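Local coordinates for protein galactan 1,3-beta-galactosidase (Phanerochaete chrysosporium, PDB 7BYS) that probably acts as an exo-beta-1,3-galactanase, hydrolysing the beta-1,3-galactan chains of arabinogalactans, and also carries a carbohydrate-binding module, at residues V112-T117 and N170-T175; K84-Q89 and Q148-L153; G23-G28 and S92-W97; D64-I69 and M96-D101. One frame throughout, in Å; residues are numbered along the deposited sequence.

Interaction 1. Residues V112-T117 and N170-T175. With NAG (2-acetamido-2-deoxy-beta-D-glucopyranose), chain D.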
loop_
_atom_site.group_PDB
_atom_site.type_symbol
_atom_site.label_atom_id
_atom_site.label_comp_id
_atom_site.label_asym_id
_atom_site.label_seq_id
_atom_site.Cartn_x
_atom_site.Cartn_y
_atom_site.Cartn_z
ATOM N N VAL A 112 8.351 5.926 -20.963
ATOM C CA VAL A 112 9.590 5.173 -20.798
ATOM C C VAL A 112 10.732 6.151 -20.543
ATOM O O VAL A 112 10.793 7.227 -21.155
ATOM C CB VAL A 112 9.894 4.268 -22.010
ATOM C CG1 VAL A 112 11.181 3.478 -21.779
ATOM C CG2 VAL A 112 8.728 3.322 -22.274
ATOM N N ALA A 113 11.622 5.792 -19.625
ATOM C CA ALA A 113 12.832 6.566 -19.368
ATOM C C ALA A 113 13.958 5.595 -19.047
ATOM O O ALA A 113 13.716 4.457 -18.632
ATOM C CB ALA A 113 12.648 7.593 -18.236
ATOM N N THR A 114 15.202 6.035 -19.250
ATOM C CA THR A 114 16.341 5.135 -19.107
ATOM C C THR A 114 17.458 5.775 -18.292
ATOM O O THR A 114 17.554 6.999 -18.176
ATOM C CB THR A 114 16.915 4.702 -20.470
ATOM O OG1 THR A 114 17.330 5.863 -21.198
ATOM C CG2 THR A 114 15.880 3.952 -21.297
ATOM N N ALA A 115 18.318 4.927 -17.735
ATOM C CA ALA A 115 19.484 5.429 -17.022
ATOM C C ALA A 115 20.549 4.347 -16.952
ATOM O O ALA A 115 20.264 3.160 -17.118
ATOM C CB ALA A 115 19.114 5.923 -15.618
ATOM N N LYS A 116 21.784 4.770 -16.688
ATOM C CA LYS A 116 22.879 3.826 -16.518
ATOM C C LYS A 116 23.111 3.423 -15.065
ATOM O O LYS A 116 23.861 2.472 -14.812
ATOM C CB LYS A 116 24.175 4.375 -17.124
ATOM C CG LYS A 116 24.054 4.735 -18.588
ATOM C CD LYS A 116 23.709 3.523 -19.435
ATOM C CE LYS A 116 24.858 2.534 -19.477
ATOM N NZ LYS A 116 24.637 1.496 -20.526
ATOM N N THR A 117 22.481 4.097 -14.113
ATOM C CA THR A 117 22.574 3.757 -12.703
ATOM C C THR A 117 21.160 3.630 -12.163
ATOM O O THR A 117 20.225 4.205 -12.730
ATOM C CB THR A 117 23.340 4.834 -11.920
ATOM O OG1 THR A 117 22.652 6.084 -12.027
ATOM C CG2 THR A 117 24.753 4.988 -12.486
ATOM N N ASN A 170 14.964 -4.630 -25.870
ATOM C CA ASN A 170 15.477 -3.428 -25.231
ATOM C C ASN A 170 14.617 -2.976 -24.066
ATOM O O ASN A 170 15.014 -2.053 -23.344
ATOM C CB ASN A 170 15.553 -2.283 -26.240
ATOM C CG ASN A 170 16.555 -2.546 -27.336
ATOM O OD1 ASN A 170 17.643 -3.071 -27.092
ATOM N ND2 ASN A 170 16.187 -2.193 -28.560
ATOM N N TYR A 171 13.453 -3.598 -23.875
ATOM C CA TYR A 171 12.445 -3.104 -22.927
ATOM C C TYR A 171 11.934 -1.708 -23.306
ATOM O O TYR A 171 11.535 -0.923 -22.439
ATOM C CB TYR A 171 12.932 -3.110 -21.468
ATOM C CG TYR A 171 13.482 -4.406 -20.906
ATOM C CD1 TYR A 171 13.148 -5.649 -21.437
ATOM C CD2 TYR A 171 14.321 -4.374 -19.792
ATOM C CE1 TYR A 171 13.651 -6.831 -20.870
ATOM C CE2 TYR A 171 14.820 -5.542 -19.220
ATOM C CZ TYR A 171 14.489 -6.769 -19.763
ATOM O OH TYR A 171 14.973 -7.929 -19.189
ATOM N N TYR A 172 11.950 -1.360 -24.593
ATOM C CA TYR A 172 11.562 -0.020 -25.030
ATOM C C TYR A 172 10.147 0.044 -25.580
ATOM O O TYR A 172 9.588 1.142 -25.680
ATOM C CB TYR A 172 12.487 0.494 -26.144
ATOM C CG TYR A 172 13.901 0.836 -25.735
ATOM C CD1 TYR A 172 14.304 0.841 -24.400
ATOM C CD2 TYR A 172 14.839 1.170 -26.706
ATOM C CE1 TYR A 172 15.614 1.164 -24.049
ATOM C CE2 TYR A 172 16.141 1.484 -26.373
ATOM C CZ TYR A 172 16.527 1.489 -25.049
ATOM O OH TYR A 172 17.838 1.807 -24.738
ATOM N N ASN A 173 9.568 -1.094 -25.947
ATOM C CA ASN A 173 8.315 -1.099 -26.679
ATOM C C ASN A 173 7.650 -2.455 -26.486
ATOM O O ASN A 173 8.304 -3.449 -26.159
ATOM C CB ASN A 173 8.579 -0.789 -28.160
ATOM C CG ASN A 173 7.315 -0.653 -28.969
ATOM O OD1 ASN A 173 6.266 -0.255 -28.457
ATOM N ND2 ASN A 173 7.411 -0.992 -30.254
ATOM N N VAL A 174 6.337 -2.483 -26.698
ATOM C CA VAL A 174 5.553 -3.709 -26.607
ATOM C C VAL A 174 5.527 -4.368 -27.981
ATOM O O VAL A 174 5.206 -3.712 -28.980
ATOM C CB VAL A 174 4.130 -3.391 -26.125
ATOM C CG1 VAL A 174 3.264 -4.620 -26.219
ATOM C CG2 VAL A 174 4.154 -2.823 -24.709
ATOM N N THR A 175 5.864 -5.661 -28.035
ATOM C CA THR A 175 5.984 -6.399 -29.293
ATOM C C THR A 175 4.783 -7.290 -29.609
ATOM O O THR A 175 4.355 -7.351 -30.769
ATOM C CB THR A 175 7.282 -7.224 -29.317
ATOM O OG1 THR A 175 7.419 -7.877 -30.588
ATOM C CG2 THR A 175 7.317 -8.275 -28.226
HETATM C C1 NAG D . 6.301 -0.933 -31.170
HETATM C C2 NAG D . 6.577 -0.048 -32.383
HETATM C C3 NAG D . 5.436 -0.027 -33.342
HETATM C C4 NAG D . 4.987 -1.412 -33.710
HETATM C C5 NAG D . 4.679 -2.215 -32.443
HETATM C C6 NAG D . 4.189 -3.594 -32.775
HETATM C C7 NAG D . 6.036 2.174 -31.093
HETATM C C8 NAG D . 6.521 3.565 -30.669
HETATM N N2 NAG D . 6.926 1.337 -31.908
HETATM O O3 NAG D . 5.836 0.685 -34.547
HETATM O O4 NAG D . 3.823 -1.337 -34.537
HETATM O O5 NAG D . 5.887 -2.307 -31.609
HETATM O O6 NAG D . 5.284 -4.427 -33.046
HETATM O O7 NAG D . 4.952 1.807 -30.759
#
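Y172 brings CE1 of its phenol ring against a methyl of T114 and its backbone carbonyl near V112, and these three residues bury most of the contact surface. CG2 of T114 lies 3.9 Å from CE1 of Y172; the methyl meets the ring obliquely, and the two side chains run roughly at right angles. With chi1 at 59°, CG2 of T114 lies anti to the carbonyl carbon, which turns the methyl toward the tyrosine. V112 makes the second touch, its CG2 standing 4.1 Å from O of Y172. A branched residue suits such a strand position because it offers a broad apolar surface close to the backbone. Within the loop, CB of N170 sits 3.5 Å above the centre of the Y172 ring. No hydrogen bond crosses between the segments, but the phenol OH of Y172 bonds E93, while K125 meets the ring in a cation-pi interaction. ND2 of N173 is bonded to C1 of an N-linked NAG at 1.4 Å, and CB of N173 points away from 112-117. The loop leading into strand 174-181 thus rests against strand 109-115, whose flanking strands 93-101 and 123-128 contribute W97 and F128 beside V112.

Interaction 2. Residues K84-Q89 and Q148-L153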
loop_
_atom_site.group_PDB
_atom_site.type_symbol
_atom_site.label_atom_id
_atom_site.label_comp_id
_atom_site.label_asym_id
_atom_site.label_seq_id
_atom_site.Cartn_x
_atom_site.Cartn_y
_atom_site.Cartn_z
ATOM N N LYS A 84 7.907 1.779 -12.507
ATOM C CA LYS A 84 8.465 0.438 -12.358
ATOM C C LYS A 84 9.807 0.469 -13.076
ATOM O O LYS A 84 9.929 1.128 -14.110
ATOM C CB LYS A 84 7.549 -0.614 -13.037
ATOM C CG LYS A 84 6.093 -0.629 -12.536
ATOM C CD LYS A 84 5.958 -1.232 -11.145
ATOM C CE LYS A 84 4.578 -0.919 -10.569
ATOM N NZ LYS A 84 4.548 0.383 -9.796
ATOM N N VAL A 85 10.825 -0.186 -12.520
ATOM C CA VAL A 85 12.164 -0.174 -13.109
ATOM C C VAL A 85 12.714 -1.592 -13.142
ATOM O O VAL A 85 12.667 -2.310 -12.135
ATOM C CB VAL A 85 13.134 0.746 -12.342
ATOM C CG1 VAL A 85 14.510 0.739 -13.017
ATOM C CG2 VAL A 85 12.604 2.172 -12.268
ATOM N N ILE A 86 13.219 -1.993 -14.308
ATOM C CA ILE A 86 13.920 -3.262 -14.462
ATOM C C ILE A 86 15.257 -3.027 -15.156
ATOM O O ILE A 86 15.431 -2.064 -15.910
ATOM C CB ILE A 86 13.082 -4.328 -15.208
ATOM C CG1 ILE A 86 12.657 -3.829 -16.586
ATOM C CG2 ILE A 86 11.871 -4.759 -14.372
ATOM C CD1 ILE A 86 11.933 -4.891 -17.397
ATOM N N PHE A 87 16.211 -3.921 -14.903
ATOM C CA PHE A 87 17.546 -3.810 -15.484
ATOM C C PHE A 87 17.640 -4.668 -16.735
ATOM O O PHE A 87 17.309 -5.861 -16.708
ATOM C CB PHE A 87 18.612 -4.241 -14.480
ATOM C CG PHE A 87 20.023 -4.147 -15.008
ATOM C CD1 PHE A 87 20.605 -2.912 -15.262
ATOM C CD2 PHE A 87 20.760 -5.296 -15.249
ATOM C CE1 PHE A 87 21.915 -2.827 -15.740
ATOM C CE2 PHE A 87 22.064 -5.215 -15.728
ATOM C CZ PHE A 87 22.636 -3.983 -15.963
ATOM N N ASN A 88 18.095 -4.056 -17.818
ATOM C CA ASN A 88 18.319 -4.744 -19.083
ATOM C C ASN A 88 19.789 -5.157 -19.168
ATOM O O ASN A 88 20.677 -4.302 -19.299
ATOM C CB ASN A 88 17.939 -3.839 -20.245
ATOM C CG ASN A 88 17.964 -4.569 -21.567
ATOM O OD1 ASN A 88 19.032 -4.870 -22.091
ATOM N ND2 ASN A 88 16.795 -4.879 -22.101
ATOM N N GLN A 89 20.037 -6.463 -19.070
ATOM C CA GLN A 89 21.403 -6.986 -19.092
ATOM C C GLN A 89 22.068 -6.795 -20.448
ATOM O O GLN A 89 23.263 -6.485 -20.518
ATOM C CB GLN A 89 21.401 -8.464 -18.702
ATOM C CG GLN A 89 21.089 -8.682 -17.231
ATOM C CD GLN A 89 21.327 -10.108 -16.758
ATOM O OE1 GLN A 89 21.017 -10.450 -15.615
ATOM N NE2 GLN A 89 21.874 -10.945 -17.632
ATOM N N GLN A 148 15.503 -13.024 -19.590
ATOM C CA GLN A 148 14.844 -12.097 -18.670
ATOM C C GLN A 148 13.727 -11.354 -19.396
ATOM O O GLN A 148 13.684 -10.121 -19.442
ATOM C CB GLN A 148 15.844 -11.149 -18.009
ATOM C CG GLN A 148 16.959 -11.850 -17.243
ATOM C CD GLN A 148 18.240 -11.939 -18.041
ATOM O OE1 GLN A 148 18.484 -11.130 -18.934
ATOM N NE2 GLN A 148 19.068 -12.928 -17.722
ATOM N N THR A 149 12.835 -12.129 -20.004
ATOM C CA THR A 149 11.772 -11.554 -20.804
ATOM C C THR A 149 10.855 -10.731 -19.907
ATOM O O THR A 149 10.487 -11.159 -18.806
ATOM C CB THR A 149 10.987 -12.677 -21.479
ATOM O OG1 THR A 149 11.898 -13.535 -22.188
ATOM C CG2 THR A 149 9.987 -12.106 -22.453
ATOM N N ALA A 150 10.499 -9.539 -20.374
ATOM C CA ALA A 150 9.696 -8.617 -19.591
ATOM C C ALA A 150 8.339 -8.394 -20.245
ATOM O O ALA A 150 8.166 -8.561 -21.464
ATOM C CB ALA A 150 10.431 -7.288 -19.408
ATOM N N TYR A 151 7.372 -8.002 -19.409
ATOM C CA TYR A 151 5.978 -7.875 -19.808
ATOM C C TYR A 151 5.361 -6.626 -19.201
ATOM O O TYR A 151 5.610 -6.302 -18.032
ATOM C CB TYR A 151 5.186 -9.096 -19.313
ATOM C CG TYR A 151 5.701 -10.394 -19.866
ATOM C CD1 TYR A 151 6.807 -11.025 -19.313
ATOM C CD2 TYR A 151 5.082 -10.986 -20.962
ATOM C CE1 TYR A 151 7.291 -12.213 -19.834
ATOM C CE2 TYR A 151 5.545 -12.181 -21.486
ATOM C CZ TYR A 151 6.647 -12.787 -20.924
ATOM O OH TYR A 151 7.097 -13.982 -21.451
ATOM N N LEU A 152 4.569 -5.927 -20.006
ATOM C CA LEU A 152 3.683 -4.876 -19.522
ATOM C C LEU A 152 2.362 -5.509 -19.094
ATOM O O LEU A 152 1.755 -6.277 -19.849
ATOM C CB LEU A 152 3.435 -3.843 -20.627
ATOM C CG LEU A 152 2.526 -2.681 -20.229
ATOM C CD1 LEU A 152 3.236 -1.806 -19.223
ATOM C CD2 LEU A 152 2.106 -1.862 -21.456
ATOM N N LEU A 153 1.920 -5.188 -17.887
ATOM C CA LEU A 153 0.619 -5.590 -17.357
ATOM C C LEU A 153 -0.216 -4.322 -17.280
ATOM O O LEU A 153 0.242 -3.337 -16.695
ATOM C CB LEU A 153 0.793 -6.144 -15.939
ATOM C CG LEU A 153 2.032 -7.005 -15.646
ATOM C CD1 LEU A 153 1.987 -7.477 -14.189
ATOM C CD2 LEU A 153 2.152 -8.199 -16.601
HETATM O O HOH W 1 17.832 -8.305 -18.987
#
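A water between Q89 and Q148 is gripped by both segments: it accepts from the backbone N of Q89 at 2.9 Å and donates to OE1 of Q148, also at 2.9 Å. A weak third bond runs to O of F87, which also serves Q142. The two modelled conformations of Q148 make its part less certain. In the conformer described, chi2 of 99° bends the chain; the two side chains cross at about a right angle, while their amide planes are 39° apart. NE2 of Q89 and NE2 of Q148 come within 3.4 Å, but two donors form no bond. Long polar side chains suit this partly exposed end of the contact. Deeper in, CD1 of I86 presses on CB of A150 at 3.5 Å, tighter than usual van der Waals contact. With chi1 at 57°, CG1 of I86 lies between the backbone N and carbonyl carbon, and the extended end carries CD1 to the alanine, whose small methyl suits so close an approach. I86 belongs to edge strand 79-88 and also reaches I140 of strand 138-142; A150, in strand 150-156 of the next sheet, packs on L167 of strand 161-167.

Interaction 3. Residues G23-G28 and S92-W97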
loop_
_atom_site.group_PDB
_atom_site.type_symbol
_atom_site.label_atom_id
_atom_site.label_comp_id
_atom_site.label_asym_id
_atom_site.label_seq_id
_atom_site.Cartn_x
_atom_site.Cartn_y
_atom_site.Cartn_z
ATOM N N GLY A 23 7.272 0.968 -7.096
ATOM C CA GLY A 23 7.990 -0.012 -7.887
ATOM C C GLY A 23 9.293 -0.346 -7.186
ATOM O O GLY A 23 10.033 0.560 -6.772
ATOM N N ILE A 24 9.587 -1.634 -7.004
ATOM C CA ILE A 24 10.801 -2.076 -6.322
ATOM C C ILE A 24 11.761 -2.667 -7.343
ATOM O O ILE A 24 11.343 -3.354 -8.283
ATOM C CB ILE A 24 10.499 -3.098 -5.207
ATOM C CG1 ILE A 24 9.418 -2.565 -4.266
ATOM C CG2 ILE A 24 11.777 -3.420 -4.432
ATOM C CD1 ILE A 24 9.834 -1.344 -3.438
ATOM N N LEU A 25 13.052 -2.406 -7.148
ATOM C CA LEU A 25 14.131 -2.964 -7.955
ATOM C C LEU A 25 15.204 -3.461 -7.003
ATOM O O LEU A 25 15.539 -2.785 -6.029
ATOM C CB LEU A 25 14.734 -1.872 -8.872
ATOM C CG LEU A 25 16.105 -2.121 -9.524
ATOM C CD1 LEU A 25 16.019 -3.114 -10.667
ATOM C CD2 LEU A 25 16.712 -0.805 -10.005
ATOM N N GLN A 26 15.745 -4.644 -7.273
ATOM C CA GLN A 26 16.866 -5.152 -6.496
ATOM C C GLN A 26 18.098 -5.200 -7.386
ATOM O O GLN A 26 18.052 -5.763 -8.485
ATOM C CB GLN A 26 16.575 -6.538 -5.909
ATOM C CG GLN A 26 17.662 -7.012 -4.950
ATOM C CD GLN A 26 17.459 -8.436 -4.449
ATOM O OE1 GLN A 26 16.394 -9.026 -4.617
ATOM N NE2 GLN A 26 18.489 -8.990 -3.830
ATOM N N VAL A 27 19.186 -4.589 -6.918
ATOM C CA VAL A 27 20.482 -4.633 -7.592
ATOM C C VAL A 27 21.477 -5.176 -6.581
ATOM O O VAL A 27 21.812 -4.499 -5.599
ATOM C CB VAL A 27 20.920 -3.255 -8.105
ATOM C CG1 VAL A 27 22.252 -3.366 -8.870
ATOM C CG2 VAL A 27 19.835 -2.624 -8.963
ATOM N N GLY A 28 21.955 -6.393 -6.815
ATOM C CA GLY A 28 22.782 -7.022 -5.803
ATOM C C GLY A 28 21.984 -7.137 -4.522
ATOM O O GLY A 28 20.848 -7.623 -4.520
ATOM N N SER A 92 22.988 -3.154 -20.466
ATOM C CA SER A 92 23.459 -2.616 -19.185
ATOM C C SER A 92 22.748 -1.307 -18.842
ATOM O O SER A 92 23.369 -0.293 -18.513
ATOM C CB SER A 92 24.979 -2.455 -19.169
ATOM O OG SER A 92 25.609 -3.682 -19.496
ATOM N N GLU A 93 21.421 -1.334 -18.923
ATOM C CA GLU A 93 20.617 -0.131 -18.810
ATOM C C GLU A 93 19.418 -0.400 -17.915
ATOM O O GLU A 93 18.783 -1.456 -18.010
ATOM C CB GLU A 93 20.111 0.267 -20.197
ATOM C CG GLU A 93 19.411 1.597 -20.248
ATOM C CD GLU A 93 19.122 2.031 -21.664
ATOM O OE1 GLU A 93 18.358 1.320 -22.363
ATOM O OE2 GLU A 93 19.665 3.075 -22.089
ATOM N N TYR A 94 19.115 0.563 -17.045
ATOM C CA TYR A 94 17.890 0.540 -16.256
ATOM C C TYR A 94 16.785 1.212 -17.049
ATOM O O TYR A 94 16.983 2.289 -17.618
ATOM C CB TYR A 94 18.102 1.248 -14.916
ATOM C CG TYR A 94 19.127 0.536 -14.073
ATOM C CD1 TYR A 94 18.761 -0.477 -13.202
ATOM C CD2 TYR A 94 20.480 0.844 -14.190
ATOM C CE1 TYR A 94 19.703 -1.157 -12.461
ATOM C CE2 TYR A 94 21.414 0.182 -13.456
ATOM C CZ TYR A 94 21.029 -0.815 -12.594
ATOM O OH TYR A 94 21.990 -1.468 -11.861
ATOM N N VAL A 95 15.625 0.566 -17.102
ATOM C CA VAL A 95 14.509 1.050 -17.901
ATOM C C VAL A 95 13.319 1.229 -16.980
ATOM O O VAL A 95 12.881 0.266 -16.331
ATOM C CB VAL A 95 14.178 0.113 -19.073
ATOM C CG1 VAL A 95 13.141 0.758 -19.957
ATOM C CG2 VAL A 95 15.459 -0.211 -19.870
ATOM N N MET A 96 12.814 2.461 -16.917
ATOM C CA MET A 96 11.639 2.817 -16.137
ATOM C C MET A 96 10.428 2.914 -17.053
ATOM O O MET A 96 10.491 3.568 -18.100
ATOM C CB MET A 96 11.854 4.159 -15.434
ATOM C CG MET A 96 10.659 4.614 -14.604
ATOM S SD MET A 96 10.878 6.311 -14.001
ATOM C CE MET A 96 12.305 6.129 -12.921
ATOM N N TRP A 97 9.327 2.276 -16.659
ATOM C CA TRP A 97 8.030 2.481 -17.296
ATOM C C TRP A 97 7.075 3.114 -16.290
ATOM O O TRP A 97 7.217 2.943 -15.071
ATOM C CB TRP A 97 7.420 1.156 -17.787
ATOM C CG TRP A 97 8.104 0.583 -18.989
ATOM C CD1 TRP A 97 9.422 0.257 -19.096
ATOM C CD2 TRP A 97 7.501 0.268 -20.250
ATOM N NE1 TRP A 97 9.685 -0.230 -20.359
ATOM C CE2 TRP A 97 8.519 -0.246 -21.080
ATOM C CE3 TRP A 97 6.202 0.381 -20.764
ATOM C CZ2 TRP A 97 8.278 -0.643 -22.404
ATOM C CZ3 TRP A 97 5.962 -0.020 -22.079
ATOM C CH2 TRP A 97 6.996 -0.528 -22.879
#
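L25 lays a methyl against the ring of Y94, with CD2 of L25 3.8 Å from CD1 of Y94 and almost equally near CE1. The approach is oblique, and the side chains cross at about a right angle. V27, two residues on, meets the far end of the ring: its CG2 is 3.8 Å from CE1 of Y94, and its CG1 is 3.6 Å from OH of Y94. The tyrosine suits this position because it is long enough to span the gap between backbones whose closest CA atoms, of L25 and Y94, are 9.8 Å apart. Its chi1 of -63° sets CG opposite the carbonyl carbon and sends the ring to the other strand. Replacing Y94 by an alanine would remove the ring on which L25 and V27 meet, and is likely to open a gap between the two sheets. Q26 instead bonds locally, from NE2 to O of G28 at 2.8 Å. S92 and E93 both face N88 in a G1 beta bulge. Apolar side chains meeting between adjacent four-stranded antiparallel sheets are expected of neighbouring blades in the five-bladed beta-propeller of family 43 glycoside hydrolases.

Interaction 4. Residues D64-I69 and M96-D101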
loop_
_atom_site.group_PDB
_atom_site.type_symbol
_atom_site.label_atom_id
_atom_site.label_comp_id
_atom_site.label_asym_id
_atom_site.label_seq_id
_atom_site.Cartn_x
_atom_site.Cartn_y
_atom_site.Cartn_z
ATOM N N ASP A 64 16.056 12.561 -7.012
ATOM C CA ASP A 64 14.903 12.017 -7.719
ATOM C C ASP A 64 15.325 11.311 -9.003
ATOM O O ASP A 64 16.238 11.750 -9.709
ATOM C CB ASP A 64 13.911 13.132 -8.042
ATOM C CG ASP A 64 13.214 13.671 -6.807
ATOM O OD1 ASP A 64 13.064 12.921 -5.821
ATOM O OD2 ASP A 64 12.799 14.850 -6.840
ATOM N N ALA A 65 14.648 10.207 -9.304
ATOM C CA ALA A 65 14.967 9.454 -10.507
ATOM C C ALA A 65 14.383 10.092 -11.766
ATOM O O ALA A 65 14.953 9.942 -12.853
ATOM C CB ALA A 65 14.455 8.020 -10.372
ATOM N N LEU A 66 13.249 10.781 -11.654
ATOM C CA LEU A 66 12.639 11.437 -12.805
ATOM C C LEU A 66 12.047 12.768 -12.365
ATOM O O LEU A 66 11.392 12.857 -11.322
ATOM C CB LEU A 66 11.562 10.560 -13.485
ATOM C CG LEU A 66 11.095 11.094 -14.842
ATOM C CD1 LEU A 66 12.213 10.930 -15.852
ATOM C CD2 LEU A 66 9.830 10.382 -15.303
ATOM N N SER A 67 12.286 13.802 -13.155
ATOM C CA SER A 67 11.880 15.157 -12.824
ATOM C C SER A 67 11.073 15.728 -13.975
ATOM O O SER A 67 11.185 15.261 -15.111
ATOM C CB SER A 67 13.112 16.033 -12.568
ATOM O OG SER A 67 13.848 15.526 -11.473
ATOM N N PRO A 68 10.248 16.740 -13.715
ATOM C CA PRO A 68 9.373 17.263 -14.767
ATOM C C PRO A 68 10.126 18.028 -15.841
ATOM O O PRO A 68 11.221 18.554 -15.627
ATOM C CB PRO A 68 8.421 18.196 -14.007
ATOM C CG PRO A 68 8.505 17.756 -12.590
ATOM C CD PRO A 68 9.914 17.319 -12.403
ATOM N N ILE A 69 9.517 18.063 -17.019
ATOM C CA ILE A 69 9.982 18.893 -18.124
ATOM C C ILE A 69 8.783 19.667 -18.652
ATOM O O ILE A 69 7.812 19.067 -19.140
ATOM C CB ILE A 69 10.620 18.066 -19.252
ATOM C CG1 ILE A 69 11.740 17.168 -18.718
ATOM C CG2 ILE A 69 11.157 18.992 -20.336
ATOM C CD1 ILE A 69 12.364 16.273 -19.793
ATOM N N MET A 96 12.814 2.461 -16.917
ATOM C CA MET A 96 11.639 2.817 -16.137
ATOM C C MET A 96 10.428 2.914 -17.053
ATOM O O MET A 96 10.491 3.568 -18.100
ATOM C CB MET A 96 11.854 4.159 -15.434
ATOM C CG MET A 96 10.659 4.614 -14.604
ATOM S SD MET A 96 10.878 6.311 -14.001
ATOM C CE MET A 96 12.305 6.129 -12.921
ATOM N N TRP A 97 9.327 2.276 -16.659
ATOM C CA TRP A 97 8.030 2.481 -17.296
ATOM C C TRP A 97 7.075 3.114 -16.290
ATOM O O TRP A 97 7.217 2.943 -15.071
ATOM C CB TRP A 97 7.420 1.156 -17.787
ATOM C CG TRP A 97 8.104 0.583 -18.989
ATOM C CD1 TRP A 97 9.422 0.257 -19.096
ATOM C CD2 TRP A 97 7.501 0.268 -20.250
ATOM N NE1 TRP A 97 9.685 -0.230 -20.359
ATOM C CE2 TRP A 97 8.519 -0.246 -21.080
ATOM C CE3 TRP A 97 6.202 0.381 -20.764
ATOM C CZ2 TRP A 97 8.278 -0.643 -22.404
ATOM C CZ3 TRP A 97 5.962 -0.020 -22.079
ATOM C CH2 TRP A 97 6.996 -0.528 -22.879
ATOM N N PHE A 98 6.111 3.874 -16.801
ATOM C CA PHE A 98 5.120 4.488 -15.929
ATOM C C PHE A 98 3.849 4.756 -16.717
ATOM O O PHE A 98 3.852 4.796 -17.948
ATOM C CB PHE A 98 5.652 5.767 -15.262
ATOM C CG PHE A 98 6.210 6.793 -16.225
ATOM C CD1 PHE A 98 7.554 6.777 -16.576
ATOM C CD2 PHE A 98 5.395 7.783 -16.747
ATOM C CE1 PHE A 98 8.080 7.739 -17.434
ATOM C CE2 PHE A 98 5.918 8.749 -17.613
ATOM C CZ PHE A 98 7.255 8.720 -17.959
ATOM N N HIS A 99 2.753 4.946 -15.985
ATOM C CA HIS A 99 1.506 5.401 -16.580
ATOM C C HIS A 99 1.646 6.897 -16.837
ATOM O O HIS A 99 1.906 7.670 -15.904
ATOM C CB HIS A 99 0.358 5.107 -15.613
ATOM C CG HIS A 99 -0.967 5.691 -16.012
ATOM N ND1 HIS A 99 -2.032 5.720 -15.139
ATOM C CD2 HIS A 99 -1.416 6.235 -17.170
ATOM C CE1 HIS A 99 -3.075 6.274 -15.733
ATOM N NE2 HIS A 99 -2.727 6.601 -16.965
ATOM N N SER A 100 1.522 7.287 -18.103
ATOM C CA SER A 100 1.657 8.673 -18.529
ATOM C C SER A 100 0.279 9.159 -18.967
ATOM O O SER A 100 -0.375 8.515 -19.794
ATOM C CB SER A 100 2.665 8.732 -19.677
ATOM O OG SER A 100 2.731 10.027 -20.254
ATOM N N ASP A 101 -0.187 10.265 -18.390
ATOM C CA ASP A 101 -1.543 10.682 -18.716
ATOM C C ASP A 101 -1.699 12.191 -18.585
ATOM O O ASP A 101 -0.809 12.900 -18.096
ATOM C CB ASP A 101 -2.587 9.944 -17.858
ATOM C CG ASP A 101 -3.751 9.412 -18.685
ATOM O OD1 ASP A 101 -4.279 10.185 -19.523
ATOM O OD2 ASP A 101 -4.124 8.227 -18.522
#
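L66 and M96 form the closest backbone pair, their CA atoms 9.3 Å apart, with A65 and L66 both facing V48 in a classic beta bulge and M96 on an extended strand. This spacing is bridged by side chains alone. M96 starts out with CG opposite its backbone N, then turns at chi3 (-64°), which brings CE to 3.8 Å from CB of A65. Its SD also lies 4.3 Å from CB of L66, a looser touch. The flexible thioether of methionine suits this place, since it can follow the uneven surface made by two consecutive residues at a bulge. L66 reaches further along the strand: its CD2 approaches CE1 of F98 at 3.8 Å, meeting the ring obliquely, and the two side chains cross at about a right angle. On the other face of the strand, NE2 of H99 donates to OD2 of D101 over 2.6 Å; OD2 receives it on its anti lone pair, close to the imidazole plane. H99 also touches E81, one of the galactose-binding residues, whose side chain is about 6 Å from that of F98. The contact itself is wholly apolar and buried, with no hydrogen bond between the segments, so what it adds to the backbone bonds of the loop is apolar fit, near but distinct from the polar groups of the sugar site.

From the N terminus, strand 22-27 opens interaction 3 and the loop 64-69 opens interaction 4; both close on strand 93-101, where their segments overlap at M96 and W97. Interaction 2 opens at 84-89, before that strand is reached, and closes only at 148-153, so it crosses both. It crosses interaction 1 as well, which opens at 112-117, after interactions 3 and 4 have closed, and ends at 170-175. The sheet formed by strands 79-88, 93-101, 109-115 and 123-128 is the common hub: interactions 3 and 4 fasten it to the preceding strand and loop, while interactions 1 and 2 join it to the following sheet, where Y171 OH and Q148 O directly connect the two contacts.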